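Local coordinates for heme utilization cystosolic carrier protein HutX (Pectobacterium carotovorum, PDB 2PH0) that probably binds heme and carries it in the cytosol as part of bacterial heme utilisation, at residues D49-T54 and Q106-I111. Residues are numbered along the deposited sequence; the frame is centred on the assembly and turned at random.
Sequences DQVWDT and QHIAFI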
ATOM      1  N   ASP B  49       9.773  -0.862 -16.049  1.00 22.58           N
ATOM      2  CA  ASP B  49       8.728  -0.998 -17.056  1.00 22.76           C
ATOM      3  C   ASP B  49       8.718  -2.369 -17.717  1.00 21.52           C
ATOM      4  O   ASP B  49       7.656  -2.933 -17.994  1.00 25.81           O
ATOM      5  CB  ASP B  49       8.879   0.094 -18.119  1.00 26.06           C
ATOM      6  CG  ASP B  49       8.907   1.482 -17.518  1.00 29.44           C
ATOM      7  OD1 ASP B  49       8.102   1.740 -16.593  1.00 27.52           O
ATOM      8  OD2 ASP B  49       9.726   2.312 -17.968  1.00 46.47           O
ATOM      9  N   GLN B  50       9.907  -2.891 -17.987  1.00 21.72           N
ATOM     10  CA  GLN B  50      10.044  -4.196 -18.606  1.00 26.65           C
ATOM     11  C   GLN B  50       9.437  -5.235 -17.670  1.00 25.07           C
ATOM     12  O   GLN B  50       8.670  -6.105 -18.088  1.00 26.14           O
ATOM     13  CB  GLN B  50      11.523  -4.504 -18.827  1.00 27.24           C
ATOM     14  CG  GLN B  50      11.792  -5.782 -19.598  1.00 38.58           C
ATOM     15  CD  GLN B  50      13.275  -6.044 -19.756  1.00 45.50           C
ATOM     16  OE1 GLN B  50      14.032  -5.151 -20.135  1.00 47.64           O
ATOM     17  NE2 GLN B  50      13.698  -7.271 -19.471  1.00 44.63           N
ATOM     18  N   VAL B  51       9.788  -5.128 -16.395  1.00 20.66           N
ATOM     19  CA  VAL B  51       9.294  -6.052 -15.383  1.00 16.82           C
ATOM     20  C   VAL B  51       7.785  -5.958 -15.171  1.00 19.67           C
ATOM     21  O   VAL B  51       7.086  -6.963 -15.206  1.00 17.16           O
ATOM     22  CB  VAL B  51      10.027  -5.817 -14.040  1.00 13.22           C
ATOM     23  CG1 VAL B  51       9.339  -6.595 -12.904  1.00 16.72           C
ATOM     24  CG2 VAL B  51      11.479  -6.238 -14.177  1.00 17.22           C
ATOM     25  N   TRP B  52       7.273  -4.750 -14.961  1.00 19.93           N
ATOM     26  CA  TRP B  52       5.847  -4.582 -14.736  1.00 20.91           C
ATOM     27  C   TRP B  52       4.992  -5.045 -15.915  1.00 20.11           C
ATOM     28  O   TRP B  52       4.012  -5.765 -15.726  1.00 20.03           O
ATOM     29  CB  TRP B  52       5.534  -3.118 -14.408  1.00 22.01           C
ATOM     30  CG  TRP B  52       4.113  -2.897 -14.011  1.00 19.45           C
ATOM     31  CD1 TRP B  52       3.039  -2.770 -14.843  1.00 22.96           C
ATOM     32  CD2 TRP B  52       3.599  -2.825 -12.678  1.00 23.60           C
ATOM     33  NE1 TRP B  52       1.885  -2.626 -14.108  1.00 20.71           N
ATOM     34  CE2 TRP B  52       2.202  -2.655 -12.776  1.00 22.68           C
ATOM     35  CE3 TRP B  52       4.185  -2.890 -11.405  1.00 25.38           C
ATOM     36  CZ2 TRP B  52       1.378  -2.548 -11.653  1.00 22.86           C
ATOM     37  CZ3 TRP B  52       3.362  -2.782 -10.287  1.00 18.53           C
ATOM     38  CH2 TRP B  52       1.975  -2.614 -10.420  1.00 30.46           C
ATOM     39  N   ASP B  53       5.352  -4.630 -17.126  1.00 24.74           N
ATOM     40  CA  ASP B  53       4.590  -5.020 -18.310  1.00 25.89           C
ATOM     41  C   ASP B  53       4.499  -6.536 -18.438  1.00 25.70           C
ATOM     42  O   ASP B  53       3.446  -7.075 -18.776  1.00 25.91           O
ATOM     43  CB  ASP B  53       5.220  -4.435 -19.580  1.00 30.34           C
ATOM     44  CG  ASP B  53       4.970  -2.944 -19.719  1.00 35.80           C
ATOM     45  OD1 ASP B  53       3.798  -2.531 -19.603  1.00 41.90           O
ATOM     46  OD2 ASP B  53       5.935  -2.190 -19.953  1.00 37.57           O
ATOM     47  N   THR B  54       5.606  -7.216 -18.156  1.00 27.99           N
ATOM     48  CA  THR B  54       5.649  -8.673 -18.237  1.00 24.36           C
ATOM     49  C   THR B  54       4.733  -9.333 -17.205  1.00 21.97           C
ATOM     50  O   THR B  54       3.916 -10.190 -17.549  1.00 21.26           O
ATOM     51  CB  THR B  54       7.080  -9.189 -18.034  1.00 25.72           C
ATOM     52  OG1 THR B  54       7.944  -8.570 -18.992  1.00 23.78           O
ATOM     53  CG2 THR B  54       7.135 -10.697 -18.219  1.00 25.56           C
ATOM     54  N   GLN B 106      14.729   1.745  -7.314  1.00 17.09           N
ATOM     55  CA  GLN B 106      16.170   1.661  -7.528  1.00 18.30           C
ATOM     56  C   GLN B 106      16.685   0.228  -7.623  1.00 21.19           C
ATOM     57  O   GLN B 106      17.765  -0.021  -8.179  1.00 17.09           O
ATOM     58  CB  GLN B 106      16.913   2.389  -6.404  1.00 18.83           C
ATOM     59  CG  GLN B 106      16.713   3.892  -6.389  1.00 30.85           C
ATOM     60  CD  GLN B 106      17.066   4.549  -7.711  1.00 40.07           C
ATOM     61  OE1 GLN B 106      18.184   4.407  -8.208  1.00 46.98           O
ATOM     62  NE2 GLN B 106      16.111   5.275  -8.288  1.00 36.68           N
ATOM     63  N   HIS B 107      15.918  -0.711  -7.082  1.00 18.07           N
ATOM     64  CA  HIS B 107      16.308  -2.119  -7.100  1.00 17.66           C
ATOM     65  C   HIS B 107      15.088  -3.017  -7.244  1.00 14.11           C
ATOM     66  O   HIS B 107      13.996  -2.692  -6.770  1.00 11.00           O
ATOM     67  CB  HIS B 107      17.032  -2.491  -5.804  1.00 16.58           C
ATOM     68  CG  HIS B 107      18.282  -1.705  -5.556  1.00 20.18           C
ATOM     69  ND1 HIS B 107      19.416  -1.844  -6.328  1.00 28.42           N
ATOM     70  CD2 HIS B 107      18.572  -0.766  -4.626  1.00 21.14           C
ATOM     71  CE1 HIS B 107      20.350  -1.023  -5.882  1.00 33.16           C
ATOM     72  NE2 HIS B 107      19.864  -0.357  -4.851  1.00 33.89           N
ATOM     73  N   ILE B 108      15.276  -4.145  -7.918  1.00 14.88           N
ATOM     74  CA  ILE B 108      14.200  -5.109  -8.097  1.00 16.01           C
ATOM     75  C   ILE B 108      14.789  -6.469  -7.763  1.00 17.54           C
ATOM     76  O   ILE B 108      15.914  -6.782  -8.159  1.00 17.62           O
ATOM     77  CB  ILE B 108      13.664  -5.115  -9.544  1.00 14.09           C
ATOM     78  CG1 ILE B 108      13.087  -3.738  -9.895  1.00 19.38           C
ATOM     79  CG2 ILE B 108      12.579  -6.183  -9.694  1.00 16.50           C
ATOM     80  CD1 ILE B 108      12.514  -3.633 -11.307  1.00 17.72           C
ATOM     81  N   ALA B 109      14.043  -7.274  -7.017  1.00 14.71           N
ATOM     82  CA  ALA B 109      14.536  -8.596  -6.647  1.00 14.37           C
ATOM     83  C   ALA B 109      13.519  -9.684  -6.932  1.00 14.12           C
ATOM     84  O   ALA B 109      12.318  -9.518  -6.685  1.00 12.30           O
ATOM     85  CB  ALA B 109      14.915  -8.623  -5.156  1.00 10.56           C
ATOM     86  N   PHE B 110      14.015 -10.800  -7.465  1.00 11.06           N
ATOM     87  CA  PHE B 110      13.197 -11.968  -7.749  1.00 11.92           C
ATOM     88  C   PHE B 110      13.641 -12.973  -6.684  1.00 14.59           C
ATOM     89  O   PHE B 110      14.770 -13.462  -6.698  1.00 12.51           O
ATOM     90  CB  PHE B 110      13.476 -12.490  -9.161  1.00 14.85           C
ATOM     91  CG  PHE B 110      12.926 -11.608 -10.252  1.00 15.25           C
ATOM     92  CD1 PHE B 110      13.571 -10.427 -10.613  1.00 19.12           C
ATOM     93  CD2 PHE B 110      11.754 -11.956 -10.911  1.00 14.40           C
ATOM     94  CE1 PHE B 110      13.045  -9.608 -11.624  1.00 19.27           C
ATOM     95  CE2 PHE B 110      11.224 -11.145 -11.918  1.00 15.95           C
ATOM     96  CZ  PHE B 110      11.874  -9.970 -12.272  1.00 16.81           C
ATOM     97  N   ILE B 111      12.743 -13.257  -5.749  1.00 11.43           N
ATOM     98  CA  ILE B 111      13.056 -14.128  -4.625  1.00 12.23           C
ATOM     99  C   ILE B 111      12.259 -15.415  -4.605  1.00 17.50           C
ATOM    100  O   ILE B 111      11.036 -15.392  -4.699  1.00 13.78           O
ATOM    101  CB  ILE B 111      12.778 -13.388  -3.297  1.00 16.13           C
ATOM    102  CG1 ILE B 111      13.496 -12.036  -3.292  1.00 17.14           C
ATOM    103  CG2 ILE B 111      13.214 -14.236  -2.116  1.00 14.89           C
ATOM    104  CD1 ILE B 111      13.164 -11.175  -2.093  1.00 11.83           C
TER
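V51 meets both I108 and F110 through a single methyl group, CG2, which lies 4.0 Å from CD1 of I108 and 4.2 Å from CZ of F110. Both contacts are apolar, and no hydrogen bond crosses between 49-54 and 106-111. V51 gives up about half of the 117 Å² buried here. With CG1 anti to the backbone N (chi1 169°), CG2 is left beside that N and anti to the carbonyl carbon, which carries it out from the helix to the two strand side chains. I108 answers with its longer branch: CG1 is likewise anti to the carbonyl carbon, and the extended chain beyond it (chi2 -179°) brings CD1 forward as the touching atom. The two aliphatic side chains run past one another in opposite directions. At F110 the methyl arrives at the ring edge, close to the ring plane, so the aromatic faces are not used by the valine. The backbones stay well separated, with 8.8 Å between CA of V51 and CA of I108. The contact thus packs the short helix 48-55 against strand 107-115 of the six-stranded antiparallel sheet in this ChuX/HutX-family fold. I108 and F110, two residues apart on the strand, point to the same side of the sheet, toward the helix. Just before them, Q106 and H107 both pair with F126 in a classic beta bulge. The hydrophobic layer continues outside the two segments: F125 also touches V51, V123 lies against I108 and F110, and F154 of the C-terminal helix 148-160 makes an edge-to-face pair with F110. L161, just past that helix, touches both V51 and F110.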